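Local coordinates for endoglucanase family 5 (Clostridium acetobutylicum ATCC 824, PDB 6PZ7), which probably hydrolyses internal beta-1,4-glucosidic bonds of cellulose and related plant polysaccharides as a broad-specificity endoglucanase of subfamily GH5_4, at residues 36-41 / 318-323; 116-121 / 171-176; 246-251 / 289-294. One frame throughout, in Å; residues are numbered along the deposited sequence. Where two conformers were deposited one is given.

In the fold
All three interactions lie on an eight-stranded parallel beta/alpha barrel, 2 and 3 in its outer helical layer. From the N terminus, the chain leaves the first strand, 19-22, for the loop holding 36-41; its partner 318-323 comes 277 residues later, so interaction 1 closes a loop of nearly the whole barrel and ties the loop after its first strand to the turn beyond its last. The other two fall within this span, one after the other. Interaction 2 pairs helices 111-132 and 161-180, with strand 139-142 between them in the chain; interaction 3 pairs helices 241-259 and 278-294, with strand 265-270 between. These two lie on opposite sides of the chain's centre, their centres about 33 Å apart.

Interaction 1. Residues 36-41 / 318-323; sequences GNPKTT and DRNNLT
An amide-guanidinium stack, with a proline beside it, joins the loop after the first barrel strand to the turn between strands 317-318 and 323-324, where N37 and P38 meet R319 and N320. The amide of N37 lies over one face of the R319 guanidinium, the two planes only 10° apart. N37 CG stands 3.4 Å from R319 NH1, and N37 OD1 sits above the plane, displaced toward the rim. The R319 chain is extended from CG to NE and carries the group to the N37 amide. NH1 bonds to T25 OG1 and NH2 to the carbonyl of G23, which fix the guanidinium; the amide is held separately, N37 ND2 giving its hydrogens to the carbonyls of N24 and N304. Stacking thus pairs two groups that are each held by backbone or hydroxyl oxygens near the barrel mouth.

At the edge of the guanidinium, in its plane, water 3 accepts from R319 NH1 at 2.9 Å and donates to P38 O and T40 OG1, bridging the two segments. The P38 ring packs against the turn, its CG 3.9 Å from R319 CB and 3.3 Å from N320 OD1. Farther out, water 1 accepts from N320 ND2 at 3.0 Å and donates to G36 O at 2.9 Å. The turn is braced by D318, whose OD1 accepts from N320 N at 2.9 Å and from N321 N, an Asx turn extended into an Asx motif; L322 and T323 both face D318 in a G1 beta bulge. Helix 42-51, which T41 caps at its start through M44 N, lies beside both segments: P38, R319 and L322 all touch M44. R319 reaches inward past it to W20 and L22 on strand 19-22.

Interaction 2. Residues 116-121 / 171-176; sequences ASTDEL and NLTAVN
T118 and T173 meet between two neighbouring helices of the beta/alpha barrel, 111-132 and 161-180, and their side chains cross obliquely. These helices follow successive strands of the barrel, so the contact is packing within its outer helical layer. The two threonines share one rotamer. In T118 the methyl CG2 is anti to the backbone N, and OG1 lies beside that N (chi1 -66°), aimed back along its own helix, where it bonds to the carbonyl of E114. T173, with chi1 -65°, repeats the pattern and bonds through OG1 to the carbonyl of K169. Each hydroxyl is therefore satisfied by the carbonyl four residues earlier, and no hydrogen bond passes between the segments.

What crosses is carbon against carbon and carbon against oxygen. The T173 bond to CB points toward helix 111-132, whereas that of T118 lies across the line between the helices, so T173 reaches across and T118 meets it from the flank. T173 CG2 approaches T118 CG2 at 3.9 Å and also comes within 3.8 Å of the carbonyl O of T118. The backbones are close here, with CA atoms 6.7 Å apart at T118 and T173 and 6.6 Å apart at L121 and A174, which small side chains on helix 161-180 allow.

One turn on, L121 is directed at the partner helix and buried, with its CB 4.5 Å from T173 CG2. F170 of helix 161-180 adds to the interface by touching S117, T118 and L121, and in return T122 meets T173 and W125 meets A174. The closest approach between the segments is T118 CG2, a methyl, resting 3.5 Å from T173 OG1.

Interaction 3. Residues 246-251 / 289-294; sequences ALDGQL and VSDARK
Helix segments 246-251 and 289-294, with D248 facing D291 and L251 facing A292, run in roughly the same direction, their axes 10.1 Å apart at closest approach and crossing at -31°. The CA atoms come to 7.0 Å between D248 and D291 and to 6.4 Å between L251 and A292, where the partner is only an alanine. The two aspartates meet at right angles along their chains, yet their carboxylate planes are nearly coplanar, 23° apart. D248 OD1 lies 2.5 Å from D291 OD2, so short a separation of two acid oxygens that one of the two acids probably holds a proton and donates it to the other. D248 reaches this place because its carboxyl carbon is anti to the backbone N (chi1 -176°), which swings the group out toward the other helix; the D291 side chain starts out already pointed at it.

K295, just beyond the end of segment 289-294, forms salt bridges with both acids, through D248 OD1 and D291 OD1. Its positive charge would offset part of the negative charge of the pair, and would tend to work against protonation rather than for it.

Both helices belong to the outer ring of the beta/alpha barrel, 241-259 following the sixth strand and 278-294 the seventh, so the contact joins two helices that follow neighbouring strands. On the inner side of the acid pair the packing turns apolar. L251, buried and aimed at the partner helix, lays CD1 3.7 Å from D291 OD2 and 3.8 Å from the backbone N of A292, and sets CD2 4.2 Å from A292 CB. Toward the barrel wall L251 touches I267 of strand 265-270, while A292 rests on T299 of strand 298-303. One turn earlier L247 packs on L284, F287 and Y288 of helix 278-294.

Interaction 1. Residues 36-41 / 318-323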
loop_
_atom_site.group_PDB
_atom_site.type_symbol
_atom_site.label_atom_id
_atom_site.label_comp_id
_atom_site.label_asym_id
_atom_site.label_seq_id
_atom_site.Cartn_x
_atom_site.Cartn_y
_atom_site.Cartn_z
ATOM N N GLY A 36 0.184 16.717 10.392
ATOM C CA GLY A 36 -0.949 17.594 10.323
ATOM C C GLY A 36 -2.298 16.922 10.329
ATOM O O GLY A 36 -3.301 17.631 10.353
ATOM N N ASN A 37 -2.379 15.606 10.310
ATOM C CA ASN A 37 -3.667 14.934 10.399
ATOM C C ASN A 37 -4.101 14.838 11.853
ATOM O O ASN A 37 -3.270 14.741 12.753
ATOM C CB ASN A 37 -3.620 13.564 9.729
ATOM C CG ASN A 37 -3.781 13.642 8.233
ATOM O OD1 ASN A 37 -4.741 14.233 7.771
ATOM N ND2 ASN A 37 -2.896 13.074 7.485
ATOM N N PRO A 38 -5.402 14.861 12.104
ATOM C CA PRO A 38 -5.906 14.668 13.469
ATOM C C PRO A 38 -5.698 13.212 13.875
ATOM O O PRO A 38 -5.532 12.309 13.037
ATOM C CB PRO A 38 -7.402 14.976 13.309
ATOM C CG PRO A 38 -7.722 14.596 11.882
ATOM C CD PRO A 38 -6.499 15.006 11.121
ATOM N N LYS A 39 -5.713 12.947 15.171
ATOM C CA LYS A 39 -5.691 11.562 15.636
ATOM C C LYS A 39 -6.884 10.808 15.044
ATOM O O LYS A 39 -8.020 11.289 15.065
ATOM C CB LYS A 39 -5.717 11.542 17.162
ATOM C CG LYS A 39 -5.582 10.150 17.750
ATOM C CD LYS A 39 -5.456 10.209 19.257
ATOM C CE LYS A 39 -5.397 8.800 19.841
ATOM N NZ LYS A 39 -5.189 8.805 21.335
ATOM N N THR A 40 -6.634 9.625 14.511
ATOM C CA THR A 40 -7.692 8.872 13.841
ATOM C C THR A 40 -8.745 8.418 14.842
ATOM O O THR A 40 -8.422 8.017 15.958
ATOM C CB THR A 40 -7.096 7.656 13.151
ATOM O OG1 THR A 40 -5.997 8.054 12.329
ATOM C CG2 THR A 40 -8.099 6.929 12.275
ATOM N N THR A 41 -10.007 8.489 14.431
ATOM C CA THR A 41 -11.130 8.033 15.234
ATOM C C THR A 41 -11.918 6.950 14.496
ATOM O O THR A 41 -11.881 6.829 13.260
ATOM C CB THR A 41 -12.096 9.173 15.559
ATOM O OG1 THR A 41 -12.659 9.618 14.326
ATOM C CG2 THR A 41 -11.410 10.323 16.257
ATOM N N ASP A 318 -12.389 15.020 4.330
ATOM C CA ASP A 318 -11.991 15.973 5.358
ATOM C C ASP A 318 -12.251 15.259 6.678
ATOM O O ASP A 318 -13.408 15.077 7.090
ATOM C CB ASP A 318 -12.780 17.279 5.243
ATOM C CG ASP A 318 -12.409 18.290 6.321
ATOM O OD1 ASP A 318 -11.939 17.921 7.419
ATOM O OD2 ASP A 318 -12.692 19.508 6.108
ATOM N N ARG A 319 -11.165 14.822 7.331
ATOM C CA ARG A 319 -11.296 14.014 8.534
ATOM C C ARG A 319 -11.782 14.834 9.715
ATOM O O ARG A 319 -12.372 14.274 10.648
ATOM C CB ARG A 319 -9.957 13.413 8.895
ATOM C CG ARG A 319 -9.409 12.498 7.826
ATOM C CD ARG A 319 -8.083 11.912 8.215
ATOM N NE ARG A 319 -7.377 11.366 7.069
ATOM C CZ ARG A 319 -6.157 10.858 7.131
ATOM N NH1 ARG A 319 -5.552 10.724 8.301
ATOM N NH2 ARG A 319 -5.545 10.499 6.015
ATOM N N ASN A 320 -11.535 16.143 9.709
ATOM C CA ASN A 320 -11.860 16.984 10.855
ATOM C C ASN A 320 -13.340 17.282 10.945
ATOM O O ASN A 320 -13.848 17.497 12.059
ATOM C CB ASN A 320 -11.087 18.297 10.743
ATOM C CG ASN A 320 -9.627 18.104 10.928
ATOM O OD1 ASN A 320 -9.205 17.519 11.916
ATOM N ND2 ASN A 320 -8.839 18.575 9.981
ATOM N N ASN A 321 -14.042 17.364 9.816
ATOM C CA ASN A 321 -15.480 17.606 9.827
ATOM C C ASN A 321 -16.248 16.441 9.203
ATOM O O ASN A 321 -17.454 16.579 8.934
ATOM C CB ASN A 321 -15.846 18.928 9.160
ATOM C CG ASN A 321 -15.577 18.926 7.696
ATOM O OD1 ASN A 321 -15.074 17.962 7.146
ATOM N ND2 ASN A 321 -15.945 20.013 7.028
ATOM N N LEU A 322 -15.580 15.303 8.982
ATOM C CA LEU A 322 -16.203 14.089 8.507
ATOM C C LEU A 322 -17.005 14.316 7.222
ATOM O O LEU A 322 -18.147 13.872 7.106
ATOM C CB LEU A 322 -17.063 13.427 9.589
ATOM C CG LEU A 322 -16.294 13.013 10.855
ATOM C CD1 LEU A 322 -17.262 12.490 11.915
ATOM C CD2 LEU A 322 -15.234 11.956 10.564
ATOM N N THR A 323 -16.401 15.011 6.239
ATOM C CA THR A 323 -17.079 15.402 5.003
ATOM C C THR A 323 -16.274 14.927 3.801
ATOM O O THR A 323 -15.074 15.200 3.712
ATOM C CB THR A 323 -17.205 16.932 4.943
ATOM O OG1 THR A 323 -17.980 17.437 6.041
ATOM C CG2 THR A 323 -17.816 17.413 3.617
HETATM O O HOH W 1 -5.961 18.271 9.258
HETATM O O HOH W 2 -6.066 18.605 11.894
HETATM O O HOH W 3 -6.432 10.629 11.037
#

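Interaction 2. Residues 116-121 / 171-176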
loop_
_atom_site.group_PDB
_atom_site.type_symbol
_atom_site.label_atom_id
_atom_site.label_comp_id
_atom_site.label_asym_id
_atom_site.label_seq_id
_atom_site.Cartn_x
_atom_site.Cartn_y
_atom_site.Cartn_z
ATOM N N ALA A 116 22.604 -6.816 7.751
ATOM C CA ALA A 116 22.113 -6.071 8.894
ATOM C C ALA A 116 20.635 -5.744 8.753
ATOM O O ALA A 116 19.858 -5.816 9.723
ATOM C CB ALA A 116 22.906 -4.777 9.083
ATOM N N SER A 117 20.197 -5.394 7.548
ATOM C CA SER A 117 18.785 -5.134 7.297
ATOM C C SER A 117 17.946 -6.395 7.457
ATOM O O SER A 117 16.849 -6.346 8.037
ATOM C CB SER A 117 18.552 -4.555 5.895
ATOM O OG SER A 117 18.992 -3.208 5.780
ATOM N N THR A 118 18.444 -7.537 6.990
ATOM C CA THR A 118 17.742 -8.803 7.150
ATOM C C THR A 118 17.555 -9.142 8.618
ATOM O O THR A 118 16.467 -9.575 9.062
ATOM C CB THR A 118 18.516 -9.910 6.445
ATOM O OG1 THR A 118 18.493 -9.647 5.035
ATOM C CG2 THR A 118 17.945 -11.311 6.725
ATOM N N ASP A 119 18.595 -8.942 9.400
ATOM C CA ASP A 119 18.504 -9.236 10.819
ATOM C C ASP A 119 17.457 -8.345 11.471
ATOM O O ASP A 119 16.622 -8.812 12.251
ATOM C CB ASP A 119 19.873 -9.048 11.469
ATOM C CG ASP A 119 19.817 -9.282 12.939
ATOM O OD1 ASP A 119 19.655 -10.454 13.330
ATOM O OD2 ASP A 119 19.886 -8.307 13.684
ATOM N N GLU A 120 17.499 -7.046 11.217
ATOM C CA GLU A 120 16.539 -6.147 11.851
ATOM C C GLU A 120 15.118 -6.456 11.378
ATOM O O GLU A 120 14.170 -6.422 12.169
ATOM C CB GLU A 120 16.924 -4.679 11.613
ATOM C CG GLU A 120 16.029 -3.789 12.427
ATOM C CD GLU A 120 16.442 -2.318 12.486
ATOM O OE1 GLU A 120 17.530 -1.957 11.997
ATOM O OE2 GLU A 120 15.608 -1.536 13.053
ATOM N N LEU A 121 14.932 -6.766 10.097
ATOM C CA LEU A 121 13.614 -7.104 9.588
ATOM C C LEU A 121 13.067 -8.315 10.292
ATOM O O LEU A 121 11.873 -8.362 10.601
ATOM C CB LEU A 121 13.729 -7.422 8.105
ATOM C CG LEU A 121 13.484 -6.308 7.121
ATOM C CD1 LEU A 121 13.809 -6.800 5.701
ATOM C CD2 LEU A 121 12.027 -5.773 7.220
ATOM N N ASN A 171 11.819 -9.718 1.196
ATOM C CA ASN A 171 10.450 -10.211 1.211
ATOM C C ASN A 171 10.401 -11.637 1.744
ATOM O O ASN A 171 9.477 -11.997 2.485
ATOM C CB ASN A 171 9.843 -10.135 -0.196
ATOM C CG ASN A 171 9.383 -8.733 -0.576
ATOM O OD1 ASN A 171 8.982 -7.943 0.297
ATOM N ND2 ASN A 171 9.364 -8.437 -1.872
ATOM N N LEU A 172 11.360 -12.471 1.340
ATOM C CA LEU A 172 11.420 -13.844 1.833
ATOM C C LEU A 172 11.619 -13.883 3.340
ATOM O O LEU A 172 10.933 -14.634 4.037
ATOM C CB LEU A 172 12.558 -14.601 1.146
ATOM C CG LEU A 172 12.790 -16.025 1.631
ATOM C CD1 LEU A 172 11.583 -16.848 1.462
ATOM C CD2 LEU A 172 13.994 -16.638 0.904
ATOM N N THR A 173 12.552 -13.072 3.848
ATOM C CA THR A 173 12.797 -12.994 5.276
ATOM C C THR A 173 11.515 -12.614 6.001
ATOM O O THR A 173 11.155 -13.210 7.026
ATOM C CB THR A 173 13.872 -11.937 5.560
ATOM O OG1 THR A 173 15.129 -12.331 4.989
ATOM C CG2 THR A 173 14.057 -11.739 7.054
ATOM N N ALA A 174 10.832 -11.580 5.514
ATOM C CA ALA A 174 9.595 -11.140 6.176
ATOM C C ALA A 174 8.511 -12.216 6.151
ATOM O O ALA A 174 7.865 -12.474 7.164
ATOM C CB ALA A 174 9.128 -9.847 5.546
ATOM N N VAL A 175 8.292 -12.861 5.007
ATOM C CA VAL A 175 7.287 -13.923 4.926
ATOM C C VAL A 175 7.630 -15.059 5.878
ATOM O O VAL A 175 6.769 -15.559 6.615
ATOM C CB VAL A 175 7.116 -14.433 3.480
ATOM C CG1 VAL A 175 6.341 -15.731 3.457
ATOM C CG2 VAL A 175 6.421 -13.365 2.616
ATOM N N ASN A 176 8.893 -15.514 5.873
ATOM C CA ASN A 176 9.258 -16.618 6.756
ATOM C C ASN A 176 9.075 -16.233 8.227
ATOM O O ASN A 176 8.625 -17.038 9.049
ATOM C CB ASN A 176 10.703 -17.049 6.511
ATOM C CG ASN A 176 10.872 -17.920 5.268
ATOM O OD1 ASN A 176 9.932 -18.509 4.779
ATOM N ND2 ASN A 176 12.102 -18.003 4.784
#

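Interaction 3. Residues 246-251 / 289-294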
loop_
_atom_site.group_PDB
_atom_site.type_symbol
_atom_site.label_atom_id
_atom_site.label_comp_id
_atom_site.label_asym_id
_atom_site.label_seq_id
_atom_site.Cartn_x
_atom_site.Cartn_y
_atom_site.Cartn_z
ATOM N N ALA A 246 -3.650 4.509 -22.979
ATOM C CA ALA A 246 -2.392 4.429 -22.232
ATOM C C ALA A 246 -2.603 3.719 -20.902
ATOM O O ALA A 246 -1.796 2.866 -20.481
ATOM C CB ALA A 246 -1.838 5.835 -21.995
ATOM N N LEU A 247 -3.680 4.058 -20.187
ATOM C CA LEU A 247 -3.918 3.435 -18.896
ATOM C C LEU A 247 -4.271 1.967 -19.048
ATOM O O LEU A 247 -3.792 1.123 -18.282
ATOM C CB LEU A 247 -5.007 4.212 -18.148
ATOM C CG LEU A 247 -5.356 3.672 -16.761
ATOM C CD1 LEU A 247 -4.187 3.492 -15.867
ATOM C CD2 LEU A 247 -6.387 4.576 -16.120
ATOM N N ASP A 248 -5.095 1.631 -20.021
ATOM C CA ASP A 248 -5.389 0.227 -20.285
ATOM C C ASP A 248 -4.123 -0.550 -20.616
ATOM O O ASP A 248 -3.961 -1.709 -20.185
ATOM C CB ASP A 248 -6.403 0.082 -21.425
ATOM C CG ASP A 248 -6.783 -1.335 -21.648
ATOM O OD1 ASP A 248 -7.411 -1.912 -20.746
ATOM O OD2 ASP A 248 -6.464 -1.870 -22.754
ATOM N N GLY A 249 -3.209 0.051 -21.377
ATOM C CA GLY A 249 -1.942 -0.612 -21.664
ATOM C C GLY A 249 -1.154 -0.915 -20.396
ATOM O O GLY A 249 -0.558 -1.996 -20.259
ATOM N N GLN A 250 -1.120 0.024 -19.450
ATOM C CA GLN A 250 -0.384 -0.199 -18.211
ATOM C C GLN A 250 -1.036 -1.297 -17.384
ATOM O O GLN A 250 -0.346 -2.182 -16.851
ATOM C CB GLN A 250 -0.316 1.111 -17.430
ATOM C CG GLN A 250 0.569 2.182 -18.057
ATOM C CD GLN A 250 0.338 3.524 -17.450
ATOM O OE1 GLN A 250 -0.800 3.923 -17.193
ATOM N NE2 GLN A 250 1.408 4.244 -17.206
ATOM N N LEU A 251 -2.359 -1.287 -17.280
ATOM C CA LEU A 251 -3.059 -2.324 -16.531
ATOM C C LEU A 251 -2.932 -3.673 -17.213
ATOM O O LEU A 251 -2.773 -4.698 -16.545
ATOM C CB LEU A 251 -4.516 -1.918 -16.292
ATOM C CG LEU A 251 -4.727 -0.707 -15.387
ATOM C CD1 LEU A 251 -6.161 -0.234 -15.491
ATOM C CD2 LEU A 251 -4.395 -1.064 -13.952
ATOM N N VAL A 289 -10.517 2.146 -11.958
ATOM C CA VAL A 289 -11.073 1.112 -11.098
ATOM C C VAL A 289 -11.813 0.064 -11.925
ATOM O O VAL A 289 -11.677 -1.142 -11.669
ATOM C CB VAL A 289 -11.946 1.728 -9.986
ATOM C CG1 VAL A 289 -12.673 0.649 -9.210
ATOM C CG2 VAL A 289 -11.135 2.628 -9.094
ATOM N N SER A 290 -12.606 0.485 -12.925
ATOM C CA SER A 290 -13.387 -0.494 -13.677
ATOM C C SER A 290 -12.491 -1.358 -14.555
ATOM O O SER A 290 -12.688 -2.578 -14.629
ATOM C CB SER A 290 -14.467 0.202 -14.493
ATOM O OG SER A 290 -13.914 1.063 -15.462
ATOM N N ASP A 291 -11.504 -0.771 -15.205
ATOM C CA ASP A 291 -10.604 -1.572 -16.042
ATOM C C ASP A 291 -9.735 -2.487 -15.186
ATOM O O ASP A 291 -9.514 -3.662 -15.526
ATOM C CB ASP A 291 -9.745 -0.647 -16.902
ATOM C CG ASP A 291 -9.119 -1.344 -18.081
ATOM O OD1 ASP A 291 -9.605 -2.421 -18.488
ATOM O OD2 ASP A 291 -8.136 -0.814 -18.612
ATOM N N ALA A 292 -9.243 -1.987 -14.053
ATOM C CA ALA A 292 -8.493 -2.848 -13.146
ATOM C C ALA A 292 -9.326 -4.043 -12.702
ATOM O O ALA A 292 -8.845 -5.182 -12.723
ATOM C CB ALA A 292 -7.987 -2.029 -11.951
ATOM N N ARG A 293 -10.586 -3.807 -12.349
ATOM C CA ARG A 293 -11.442 -4.891 -11.880
ATOM C C ARG A 293 -11.687 -5.915 -12.984
ATOM O O ARG A 293 -11.729 -7.125 -12.713
ATOM C CB ARG A 293 -12.774 -4.352 -11.356
ATOM C CG ARG A 293 -13.826 -5.433 -11.013
ATOM C CD ARG A 293 -13.773 -5.947 -9.559
ATOM N NE ARG A 293 -12.590 -6.750 -9.245
ATOM C CZ ARG A 293 -11.689 -6.455 -8.301
ATOM N NH1 ARG A 293 -11.829 -5.368 -7.553
ATOM N NH2 ARG A 293 -10.668 -7.269 -8.128
ATOM N N LYS A 294 -11.840 -5.460 -14.231
ATOM C CA LYS A 294 -12.007 -6.411 -15.314
ATOM C C LYS A 294 -10.800 -7.320 -15.447
ATOM O O LYS A 294 -10.931 -8.459 -15.919
ATOM C CB LYS A 294 -12.232 -5.644 -16.606
ATOM C CG LYS A 294 -13.637 -5.074 -16.735
ATOM C CD LYS A 294 -13.812 -4.269 -18.020
ATOM C CE LYS A 294 -15.210 -3.655 -18.079
ATOM N NZ LYS A 294 -15.356 -2.738 -19.239
#